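Local coordinates for protein GCN5-related N-acetyltransferase (PDB 4J3G) that probably transfers an acetyl group from acetyl-CoA to an amine, as other GCN5-related N-acetyltransferases do, perhaps the N-terminal alanine of a ribosomal protein, at residues 128-131 against 132-136; 41-44 against 45-49; 152-156 against 157-161. All coordinates share one frame; numbering follows the deposited sequence.

Overall arrangement
Each of the three contacts is local, joining the last turns of a helix to the residues that follow, so they come in series along the chain and neither nest nor cross. Interaction 2 comes first, at the end of helix 34-47. Interaction 1 follows at the end of helix 119-133, on the opposite side of the chain's centre, about 27 Å away between centres, where the chain turns toward strand 138-144. Interaction 3 leads from helix 148-156 into strand 160-171. It touches interaction 1, since Ile128 CD1 packs on Gln157 and Phe159, whereas its nearest atoms lie about 11 Å from interaction 2.

Interaction 1 (128-131 against 132-136); sequences IEEA and RERKV
Ile128 begins the last turns of helix 119-133 with its carbonyl O, which accepts a hydrogen bond from the backbone N of Arg132 at 2.9 Å. Its CG2 methyl lies over one face of the Arg132 guanidinium, toward the rim of that group. On the same guanidinium, Glu129 forms a salt bridge from the edge, OE2 to Arg132 NH1 at 3.1 Å; its chain is bent at chi2 (-58°), which brings the carboxylate back alongside the arginine. Glu130 is bent in the same sense, and its OE1 takes two bonds from Arg134, from NE at 3.0 Å and from NH2 at 3.1 Å. Both nitrogens come from the same face of the carboxylate and stand well out of its plane, so the side-on grip is not a flat one. Glu133 OE2 lies 4.0 Å from Glu130 OE1, a second negative charge that the arginine may partly offset. The carbonyl of Ala131 takes part in closing the helix: its O accepts a hydrogen bond from Val136 N at 3.0 Å, and Lys135, with positive phi, donates its N to Arg132 O. This pair of bonds is a Schellman motif, and Ala131 CB meets Val136 CG2 at 3.9 Å. The turn belongs to the beta-alpha-beta unit of strand 103-110, helix 119-133 and strand 138-144. Arg134 NH1 also bonds Gly73 O, so the residue that grips Glu130 ties the helix end to a neighbouring loop, and the paired charges would be expected to hold its guanidinium in place.

Interaction 2 (41-44 against 45-49); sequences YNDA and VENTL
Val45 sets its CG2 methyl over one face of the Tyr41 ring, a CH-pi contact 3.9 Å from the ring centroid. The methyl lies nearest CE2 rather than over the centre. With CG anti to its backbone N (chi1 178°), the tyrosine ring stands where this methyl can reach it, while its hydroxyl bonds Asn53 and the ring makes a cation-pi contact with Arg62. The backbone N of Val45 also donates to Tyr41 O at 2.9 Å. Glu46 donates its N to Asn42 O, and its extended chain runs back past that same carbonyl, bringing OE2 to 3.9 Å from Asn42 CB. The amide of Asn42 is turned to other partners, its OD1 accepting a hydrogen bond from Val57 N. These residues belong to the last two turns of helix 34-47, the first helix of the GNAT domain. Asn47 still donates its N to Asp43 O, and its ND2 meets Asp43 OD1 at 2.7 Å in a nearly straight bond of 170°. Asp43 OD1 lies in the plane of the Asn47 amide, whereas ND2 comes to OD1 from above the carboxylate plane; the two flat groups are turned steeply against each other, their planes 76° apart. Asp43 OD2 is held separately by a hydrogen bond with Ser112 OG. Thr48 is the first residue to leave helical angles. Its first torsion sets OG1 between its own backbone N and carbonyl carbon, from where the hydroxyl donates to Ala44 O at 2.8 Å, beside a weak bond from Thr48 N to the same oxygen; OG1 in turn accepts a hydrogen bond from Ala50 N.

Interaction 3 (152-156 against 157-161); sequences ALHRS and QGFEE
The backbone leaves helix 148-156 by a tight turn in which His154 O accepts a hydrogen bond from Gln157 N at 3.0 Å and a weaker one from Phe159 N, while Arg155 O accepts one from Gly158 N at 3.0 Å. Gly158 takes a positive phi. The turn brings Phe159 against His154, whose imidazole directs its edge at the phenyl face in a T-shaped pair, with centroids 5.2 Å apart and planes at 82°. CD2 of the histidine lies over the centre of the phenyl ring, and His154 ND1 is hydrogen-bonded to Ser150 O. Ser156 OG, at chi1 79°, donates back to Leu153 O at 2.6 Å. Arg155, its chain bent at chi2 and chi3, crosses to Glu161 on the strand, NH1 to OE2 at 3.3 Å, approaching from above the carboxylate plane. One water accepts hydrogen bonds from Glu161 N and, weakly, from Arg155 NH1, bridging the two. The junction thus has a buried aromatic side, packed on Met181 and strand 138-144, and an exposed charged side, where the long salt bridge and its water suggest a modest tie between helix and strand.

Interaction 1 (128-131 against 132-136)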
ATOM      1  N   ILE A 128      -5.010  -6.074  18.418  1.00 17.31           N
ATOM      2  CA  ILE A 128      -5.215  -4.679  18.702  1.00 18.03           C
ATOM      3  C   ILE A 128      -4.514  -4.293  20.021  1.00 18.23           C
ATOM      4  O   ILE A 128      -3.891  -3.246  20.115  1.00 17.39           O
ATOM      5  CB  ILE A 128      -6.737  -4.330  18.825  1.00 18.11           C
ATOM      6  CG1 ILE A 128      -7.398  -4.329  17.446  1.00 17.88           C
ATOM      7  CG2 ILE A 128      -6.946  -2.996  19.483  1.00 19.71           C
ATOM      8  CD1 ILE A 128      -8.929  -4.258  17.485  1.00 17.87           C
ATOM      9  N   GLU A 129      -4.648  -5.116  21.044  1.00 19.62           N
ATOM     10  CA  GLU A 129      -3.993  -4.773  22.325  1.00 20.94           C
ATOM     11  C   GLU A 129      -2.476  -4.763  22.190  1.00 20.94           C
ATOM     12  O   GLU A 129      -1.811  -3.891  22.770  1.00 20.93           O
ATOM     13  CB  GLU A 129      -4.383  -5.755  23.441  1.00 22.67           C
ATOM     14  CG  GLU A 129      -5.879  -5.782  23.742  1.00 25.32           C
ATOM     15  CD  GLU A 129      -6.449  -4.427  24.139  1.00 28.71           C
ATOM     16  OE1 GLU A 129      -5.714  -3.594  24.742  1.00 29.38           O
ATOM     17  OE2 GLU A 129      -7.629  -4.162  23.808  1.00 35.23           O
ATOM     18  N   GLU A 130      -1.935  -5.741  21.464  1.00 20.51           N
ATOM     19  CA  GLU A 130      -0.475  -5.777  21.165  1.00 22.12           C
ATOM     20  C   GLU A 130      -0.034  -4.546  20.400  1.00 20.00           C
ATOM     21  O   GLU A 130       0.987  -3.936  20.717  1.00 20.75           O
ATOM     22  CB  GLU A 130      -0.105  -6.996  20.370  1.00 25.41           C
ATOM     23  CG  GLU A 130      -0.007  -8.269  21.167  1.00 32.27           C
ATOM     24  CD  GLU A 130       1.348  -8.452  21.846  1.00 36.58           C
ATOM     25  OE1 GLU A 130       2.216  -7.522  21.788  1.00 38.00           O
ATOM     26  OE2 GLU A 130       1.530  -9.540  22.427  1.00 41.81           O
ATOM     27  N   ALA A 131      -0.832  -4.135  19.421  1.00 18.57           N
ATOM     28  CA  ALA A 131      -0.523  -2.941  18.668  1.00 17.61           C
ATOM     29  C   ALA A 131      -0.499  -1.709  19.567  1.00 18.51           C
ATOM     30  O   ALA A 131       0.391  -0.856  19.455  1.00 17.95           O
ATOM     31  CB  ALA A 131      -1.538  -2.761  17.535  1.00 17.60           C
ATOM     32  N   ARG A 132      -1.508  -1.596  20.418  1.00 18.99           N
ATOM     33  CA  ARG A 132      -1.623  -0.495  21.381  1.00 21.80           C
ATOM     34  C   ARG A 132      -0.365  -0.417  22.250  1.00 22.22           C
ATOM     35  O   ARG A 132       0.210   0.673  22.474  1.00 21.05           O
ATOM     36  CB  ARG A 132      -2.834  -0.760  22.280  1.00 26.01           C
ATOM     37  CG  ARG A 132      -3.688   0.408  22.643  1.00 32.60           C
ATOM     38  CD  ARG A 132      -5.028  -0.095  23.235  1.00 37.19           C
ATOM     39  NE  ARG A 132      -6.134   0.460  22.462  1.00 39.57           N
ATOM     40  CZ  ARG A 132      -7.328  -0.092  22.298  1.00 41.79           C
ATOM     41  NH1 ARG A 132      -7.651  -1.252  22.876  1.00 44.50           N
ATOM     42  NH2 ARG A 132      -8.223   0.549  21.550  1.00 43.48           N
ATOM     43  N   GLU A 133       0.039  -1.584  22.753  1.00 22.81           N
ATOM     44  CA  GLU A 133       1.183  -1.707  23.632  1.00 25.76           C
ATOM     45  C   GLU A 133       2.442  -1.263  22.930  1.00 24.39           C
ATOM     46  O   GLU A 133       3.299  -0.660  23.541  1.00 23.19           O
ATOM     47  CB  GLU A 133       1.361  -3.156  24.007  1.00 29.75           C
ATOM     48  CG  GLU A 133       2.263  -3.382  25.190  1.00 33.67           C
ATOM     49  CD  GLU A 133       1.917  -4.673  25.892  1.00 39.11           C
ATOM     50  OE1 GLU A 133       1.140  -4.628  26.879  1.00 42.22           O
ATOM     51  OE2 GLU A 133       2.364  -5.740  25.418  1.00 42.66           O
ATOM     52  N   ARG A 134       2.525  -1.592  21.641  1.00 22.10           N
ATOM     53  CA  ARG A 134       3.686  -1.324  20.810  1.00 22.51           C
ATOM     54  C   ARG A 134       3.635   0.056  20.146  1.00 22.65           C
ATOM     55  O   ARG A 134       4.517   0.386  19.369  1.00 22.85           O
ATOM     56  CB  ARG A 134       3.874  -2.456  19.764  1.00 23.99           C
ATOM     57  CG  ARG A 134       4.343  -3.748  20.386  1.00 24.50           C
ATOM     58  CD  ARG A 134       4.302  -4.938  19.451  1.00 26.11           C
ATOM     59  NE  ARG A 134       4.348  -6.187  20.216  1.00 25.81           N
ATOM     60  CZ  ARG A 134       5.194  -7.190  20.010  1.00 26.94           C
ATOM     61  NH1 ARG A 134       6.116  -7.162  19.036  1.00 26.25           N
ATOM     62  NH2 ARG A 134       5.104  -8.264  20.787  1.00 29.34           N
ATOM     63  N   LYS A 135       2.641   0.877  20.514  1.00 20.83           N
ATOM     64  CA  LYS A 135       2.538   2.295  20.094  1.00 21.77           C
ATOM     65  C   LYS A 135       2.281   2.461  18.617  1.00 19.06           C
ATOM     66  O   LYS A 135       2.616   3.503  18.045  1.00 20.06           O
ATOM     67  CB  LYS A 135       3.784   3.130  20.456  1.00 24.28           C
ATOM     68  CG  LYS A 135       4.307   2.973  21.873  1.00 27.31           C
ATOM     69  CD  LYS A 135       3.225   3.140  22.921  1.00 30.59           C
ATOM     70  CE  LYS A 135       2.972   4.585  23.261  1.00 33.90           C
ATOM     71  NZ  LYS A 135       2.018   4.635  24.403  1.00 35.44           N
ATOM     72  N   VAL A 136       1.614   1.493  18.008  1.00 17.40           N
ATOM     73  CA  VAL A 136       1.007   1.710  16.682  1.00 16.12           C
ATOM     74  C   VAL A 136      -0.027   2.810  16.786  1.00 15.85           C
ATOM     75  O   VAL A 136      -0.785   2.846  17.736  1.00 16.72           O
ATOM     76  CB  VAL A 136       0.351   0.439  16.141  1.00 15.14           C
ATOM     77  CG1 VAL A 136      -0.326   0.696  14.791  1.00 14.81           C
ATOM     78  CG2 VAL A 136       1.386  -0.698  16.033  1.00 15.38           C
TER

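Interaction 2 (41-44 against 45-49)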
ATOM      1  N   TYR A  41      -2.334 -20.713   5.754  1.00 17.42           N
ATOM      2  CA  TYR A  41      -2.010 -19.787   4.694  1.00 15.81           C
ATOM      3  C   TYR A  41      -2.284 -20.366   3.292  1.00 15.47           C
ATOM      4  O   TYR A  41      -2.995 -19.750   2.483  1.00 14.68           O
ATOM      5  CB  TYR A  41      -0.591 -19.382   4.795  1.00 16.40           C
ATOM      6  CG  TYR A  41      -0.149 -18.442   3.695  1.00 16.52           C
ATOM      7  CD1 TYR A  41      -0.343 -17.087   3.801  1.00 17.36           C
ATOM      8  CD2 TYR A  41       0.434 -18.927   2.536  1.00 16.15           C
ATOM      9  CE1 TYR A  41       0.068 -16.216   2.780  1.00 17.49           C
ATOM     10  CE2 TYR A  41       0.851 -18.066   1.519  1.00 16.19           C
ATOM     11  CZ  TYR A  41       0.664 -16.711   1.660  1.00 17.95           C
ATOM     12  OH  TYR A  41       0.997 -15.874   0.606  1.00 19.23           O
ATOM     13  N   ASN A  42      -1.775 -21.569   2.991  1.00 14.28           N
ATOM     14  CA  ASN A  42      -2.077 -22.167   1.683  1.00 14.83           C
ATOM     15  C   ASN A  42      -3.578 -22.459   1.427  1.00 15.38           C
ATOM     16  O   ASN A  42      -4.042 -22.364   0.286  1.00 14.55           O
ATOM     17  CB  ASN A  42      -1.252 -23.442   1.459  1.00 15.00           C
ATOM     18  CG  ASN A  42       0.182 -23.171   0.997  1.00 14.98           C
ATOM     19  OD1 ASN A  42       0.510 -22.131   0.399  1.00 14.45           O
ATOM     20  ND2 ASN A  42       1.028 -24.159   1.209  1.00 15.40           N
ATOM     21  N   ASP A  43      -4.306 -22.803   2.484  1.00 16.73           N
ATOM     22  CA  ASP A  43      -5.755 -22.969   2.417  1.00 19.86           C
ATOM     23  C   ASP A  43      -6.393 -21.658   1.963  1.00 18.91           C
ATOM     24  O   ASP A  43      -7.170 -21.671   1.027  1.00 18.94           O
ATOM     25  CB  ASP A  43      -6.315 -23.375   3.777  1.00 22.87           C
ATOM     26  CG  ASP A  43      -7.691 -24.083   3.687  1.00 27.97           C
ATOM     27  OD1 ASP A  43      -8.522 -23.813   2.786  1.00 32.58           O
ATOM     28  OD2 ASP A  43      -7.915 -24.965   4.539  1.00 36.34           O
ATOM     29  N   ALA A  44      -6.007 -20.552   2.605  1.00 18.22           N
ATOM     30  CA  ALA A  44      -6.511 -19.198   2.200  1.00 17.93           C
ATOM     31  C   ALA A  44      -6.142 -18.859   0.749  1.00 17.83           C
ATOM     32  O   ALA A  44      -6.976 -18.308  -0.016  1.00 18.56           O
ATOM     33  CB  ALA A  44      -6.017 -18.130   3.132  1.00 18.96           C
ATOM     34  N   VAL A  45      -4.913 -19.182   0.358  1.00 15.73           N
ATOM     35  CA  VAL A  45      -4.463 -18.944  -1.022  1.00 16.05           C
ATOM     36  C   VAL A  45      -5.308 -19.708  -2.058  1.00 17.08           C
ATOM     37  O   VAL A  45      -5.702 -19.160  -3.115  1.00 16.33           O
ATOM     38  CB  VAL A  45      -2.983 -19.316  -1.162  1.00 15.65           C
ATOM     39  CG1 VAL A  45      -2.546 -19.294  -2.611  1.00 16.26           C
ATOM     40  CG2 VAL A  45      -2.157 -18.354  -0.343  1.00 16.24           C
ATOM     41  N   GLU A  46      -5.592 -20.968  -1.739  1.00 18.39           N
ATOM     42  CA  GLU A  46      -6.290 -21.871  -2.659  1.00 19.85           C
ATOM     43  C   GLU A  46      -7.776 -21.656  -2.722  1.00 20.24           C
ATOM     44  O   GLU A  46      -8.360 -21.786  -3.799  1.00 20.03           O
ATOM     45  CB  GLU A  46      -6.077 -23.316  -2.202  1.00 21.32           C
ATOM     46  CG  GLU A  46      -4.660 -23.784  -2.354  1.00 22.81           C
ATOM     47  CD  GLU A  46      -4.384 -25.095  -1.603  1.00 24.79           C
ATOM     48  OE1 GLU A  46      -5.329 -25.869  -1.292  1.00 24.93           O
ATOM     49  OE2 GLU A  46      -3.207 -25.320  -1.301  1.00 27.53           O
ATOM     50  N   ASN A  47      -8.388 -21.343  -1.575  1.00 20.91           N
ATOM     51  CA  ASN A  47      -9.840 -21.521  -1.379  1.00 22.72           C
ATOM     52  C   ASN A  47     -10.619 -20.256  -1.017  1.00 23.79           C
ATOM     53  O   ASN A  47     -11.790 -20.346  -0.668  1.00 25.03           O
ATOM     54  CB  ASN A  47     -10.094 -22.543  -0.281  1.00 23.73           C
ATOM     55  CG  ASN A  47      -9.610 -23.909  -0.666  1.00 24.85           C
ATOM     56  OD1 ASN A  47      -9.769 -24.316  -1.802  1.00 28.42           O
ATOM     57  ND2 ASN A  47      -8.963 -24.585   0.245  1.00 26.23           N
ATOM     58  N   THR A  48      -9.970 -19.098  -1.030  1.00 22.38           N
ATOM     59  CA  THR A  48     -10.660 -17.870  -0.572  1.00 20.22           C
ATOM     60  C   THR A  48     -10.193 -16.640  -1.307  1.00 19.62           C
ATOM     61  O   THR A  48      -9.137 -16.626  -1.951  1.00 17.64           O
ATOM     62  CB  THR A  48     -10.427 -17.614   0.946  1.00 20.60           C
ATOM     63  OG1 THR A  48      -9.144 -17.019   1.148  1.00 18.46           O
ATOM     64  CG2 THR A  48     -10.517 -18.902   1.765  1.00 21.91           C
ATOM     65  N   LEU A  49     -10.934 -15.554  -1.085  1.00 19.08           N
ATOM     66  CA  LEU A  49     -10.498 -14.217  -1.525  1.00 20.55           C
ATOM     67  C   LEU A  49      -9.906 -13.349  -0.396  1.00 19.40           C
ATOM     68  O   LEU A  49      -9.835 -12.121  -0.505  1.00 19.86           O
ATOM     69  CB  LEU A  49     -11.662 -13.500  -2.192  1.00 21.22           C
ATOM     70  CG  LEU A  49     -12.372 -14.272  -3.281  1.00 23.13           C
ATOM     71  CD1 LEU A  49     -13.637 -13.532  -3.695  1.00 25.20           C
ATOM     72  CD2 LEU A  49     -11.422 -14.496  -4.460  1.00 25.59           C
TER

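Interaction 3 (152-156 against 157-161)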
ATOM      1  N   ALA A 152     -18.043  -6.623   9.096  1.00 14.81           N
ATOM      2  CA  ALA A 152     -18.809  -6.509  10.361  1.00 15.39           C
ATOM      3  C   ALA A 152     -17.918  -6.903  11.574  1.00 15.66           C
ATOM      4  O   ALA A 152     -18.015  -6.310  12.658  1.00 15.82           O
ATOM      5  CB  ALA A 152     -20.046  -7.388  10.285  1.00 16.08           C
ATOM      6  N   LEU A 153     -17.079  -7.921  11.383  1.00 16.23           N
ATOM      7  CA  LEU A 153     -16.169  -8.367  12.432  1.00 16.96           C
ATOM      8  C   LEU A 153     -15.224  -7.217  12.819  1.00 16.11           C
ATOM      9  O   LEU A 153     -15.071  -6.886  13.997  1.00 15.53           O
ATOM     10  CB  LEU A 153     -15.415  -9.642  11.971  1.00 18.89           C
ATOM     11  CG  LEU A 153     -14.422 -10.393  12.869  1.00 20.49           C
ATOM     12  CD1 LEU A 153     -14.271 -11.861  12.439  1.00 22.31           C
ATOM     13  CD2 LEU A 153     -13.078  -9.720  12.827  1.00 21.82           C
ATOM     14  N   HIS A 154     -14.576  -6.615  11.820  1.00 15.30           N
ATOM     15  CA  HIS A 154     -13.704  -5.474  12.078  1.00 15.56           C
ATOM     16  C   HIS A 154     -14.480  -4.302  12.661  1.00 15.66           C
ATOM     17  O   HIS A 154     -14.041  -3.694  13.594  1.00 15.44           O
ATOM     18  CB  HIS A 154     -12.953  -5.058  10.808  1.00 15.43           C
ATOM     19  CG  HIS A 154     -11.836  -5.988  10.429  1.00 15.69           C
ATOM     20  ND1 HIS A 154     -12.057  -7.225   9.873  1.00 16.28           N
ATOM     21  CD2 HIS A 154     -10.492  -5.823  10.463  1.00 15.80           C
ATOM     22  CE1 HIS A 154     -10.893  -7.812   9.630  1.00 16.43           C
ATOM     23  NE2 HIS A 154      -9.930  -6.973   9.956  1.00 15.79           N
ATOM     24  N   ARG A 155     -15.657  -4.013  12.123  1.00 15.75           N
ATOM     25  CA  ARG A 155     -16.461  -2.926  12.653  1.00 17.97           C
ATOM     26  C   ARG A 155     -16.797  -3.108  14.136  1.00 17.72           C
ATOM     27  O   ARG A 155     -16.830  -2.155  14.872  1.00 17.80           O
ATOM     28  CB  ARG A 155     -17.741  -2.744  11.844  1.00 20.01           C
ATOM     29  CG  ARG A 155     -18.497  -1.501  12.237  1.00 23.03           C
ATOM     30  CD  ARG A 155     -19.206  -0.802  11.088  1.00 26.62           C
ATOM     31  NE  ARG A 155     -19.833  -1.670  10.077  1.00 27.26           N
ATOM     32  CZ  ARG A 155     -19.837  -1.419   8.758  1.00 30.55           C
ATOM     33  NH1 ARG A 155     -19.161  -0.384   8.247  1.00 31.86           N
ATOM     34  NH2 ARG A 155     -20.463  -2.246   7.920  1.00 31.86           N
ATOM     35  N   SER A 156     -17.014  -4.353  14.538  1.00 17.93           N
ATOM     36  CA  SER A 156     -17.312  -4.680  15.935  1.00 19.35           C
ATOM     37  C   SER A 156     -16.193  -4.322  16.885  1.00 19.53           C
ATOM     38  O   SER A 156     -16.413  -4.127  18.101  1.00 19.93           O
ATOM     39  CB  SER A 156     -17.733  -6.173  16.105  1.00 19.66           C
ATOM     40  OG  SER A 156     -16.608  -7.090  16.097  1.00 19.48           O
ATOM     41  N   GLN A 157     -14.987  -4.202  16.348  1.00 19.56           N
ATOM     42  CA  GLN A 157     -13.833  -3.849  17.138  1.00 20.04           C
ATOM     43  C   GLN A 157     -13.434  -2.379  16.959  1.00 19.21           C
ATOM     44  O   GLN A 157     -12.374  -1.980  17.410  1.00 20.85           O
ATOM     45  CB  GLN A 157     -12.647  -4.738  16.716  1.00 21.42           C
ATOM     46  CG  GLN A 157     -12.856  -6.213  16.966  1.00 23.99           C
ATOM     47  CD  GLN A 157     -13.109  -6.440  18.418  1.00 27.17           C
ATOM     48  OE1 GLN A 157     -12.307  -6.034  19.255  1.00 30.51           O
ATOM     49  NE2 GLN A 157     -14.245  -7.027  18.743  1.00 31.33           N
ATOM     50  N   GLY A 158     -14.260  -1.574  16.319  1.00 17.81           N
ATOM     51  CA  GLY A 158     -14.033  -0.156  16.287  1.00 17.38           C
ATOM     52  C   GLY A 158     -13.378   0.345  15.033  1.00 16.72           C
ATOM     53  O   GLY A 158     -13.080   1.510  14.938  1.00 17.26           O
ATOM     54  N   PHE A 159     -13.190  -0.535  14.038  1.00 15.95           N
ATOM     55  CA  PHE A 159     -12.739  -0.105  12.732  1.00 14.93           C
ATOM     56  C   PHE A 159     -13.878   0.640  12.004  1.00 16.36           C
ATOM     57  O   PHE A 159     -15.046   0.294  12.185  1.00 14.27           O
ATOM     58  CB  PHE A 159     -12.312  -1.288  11.887  1.00 14.36           C
ATOM     59  CG  PHE A 159     -10.973  -1.845  12.255  1.00 13.97           C
ATOM     60  CD1 PHE A 159     -10.798  -2.600  13.418  1.00 14.27           C
ATOM     61  CD2 PHE A 159      -9.873  -1.616  11.450  1.00 13.17           C
ATOM     62  CE1 PHE A 159      -9.528  -3.090  13.767  1.00 13.72           C
ATOM     63  CE2 PHE A 159      -8.628  -2.143  11.775  1.00 12.65           C
ATOM     64  CZ  PHE A 159      -8.457  -2.852  12.951  1.00 13.17           C
ATOM     65  N   GLU A 160     -13.517   1.664  11.217  1.00 16.38           N
ATOM     66  CA  GLU A 160     -14.459   2.415  10.368  0.50 17.87           C
ATOM     67  C   GLU A 160     -14.059   2.255   8.920  1.00 17.27           C
ATOM     68  O   GLU A 160     -12.867   2.083   8.622  1.00 17.04           O
ATOM     69  CB  GLU A 160     -14.493   3.918  10.735  0.50 19.36           C
ATOM     70  CG  GLU A 160     -14.864   4.212  12.197  0.50 21.49           C
ATOM     71  CD  GLU A 160     -15.471   5.611  12.425  0.50 23.96           C
ATOM     72  OE1 GLU A 160     -15.134   6.586  11.694  0.50 25.63           O
ATOM     73  OE2 GLU A 160     -16.304   5.741  13.347  0.50 27.36           O
ATOM     74  N   GLU A 161     -15.033   2.341   8.014  1.00 17.76           N
ATOM     75  CA  GLU A 161     -14.710   2.279   6.588  1.00 17.59           C
ATOM     76  C   GLU A 161     -14.064   3.565   6.101  1.00 17.24           C
ATOM     77  O   GLU A 161     -14.477   4.665   6.449  1.00 19.15           O
ATOM     78  CB  GLU A 161     -15.939   2.002   5.728  1.00 19.30           C
ATOM     79  CG  GLU A 161     -16.635   0.731   6.066  1.00 21.18           C
ATOM     80  CD  GLU A 161     -17.636   0.313   5.006  1.00 24.88           C
ATOM     81  OE1 GLU A 161     -17.879   1.088   4.001  1.00 26.16           O
ATOM     82  OE2 GLU A 161     -18.149  -0.807   5.174  1.00 25.21           O
TER
HETATM   83  O   HOH W   1     -17.623   2.506   9.013  1.00 30.01           O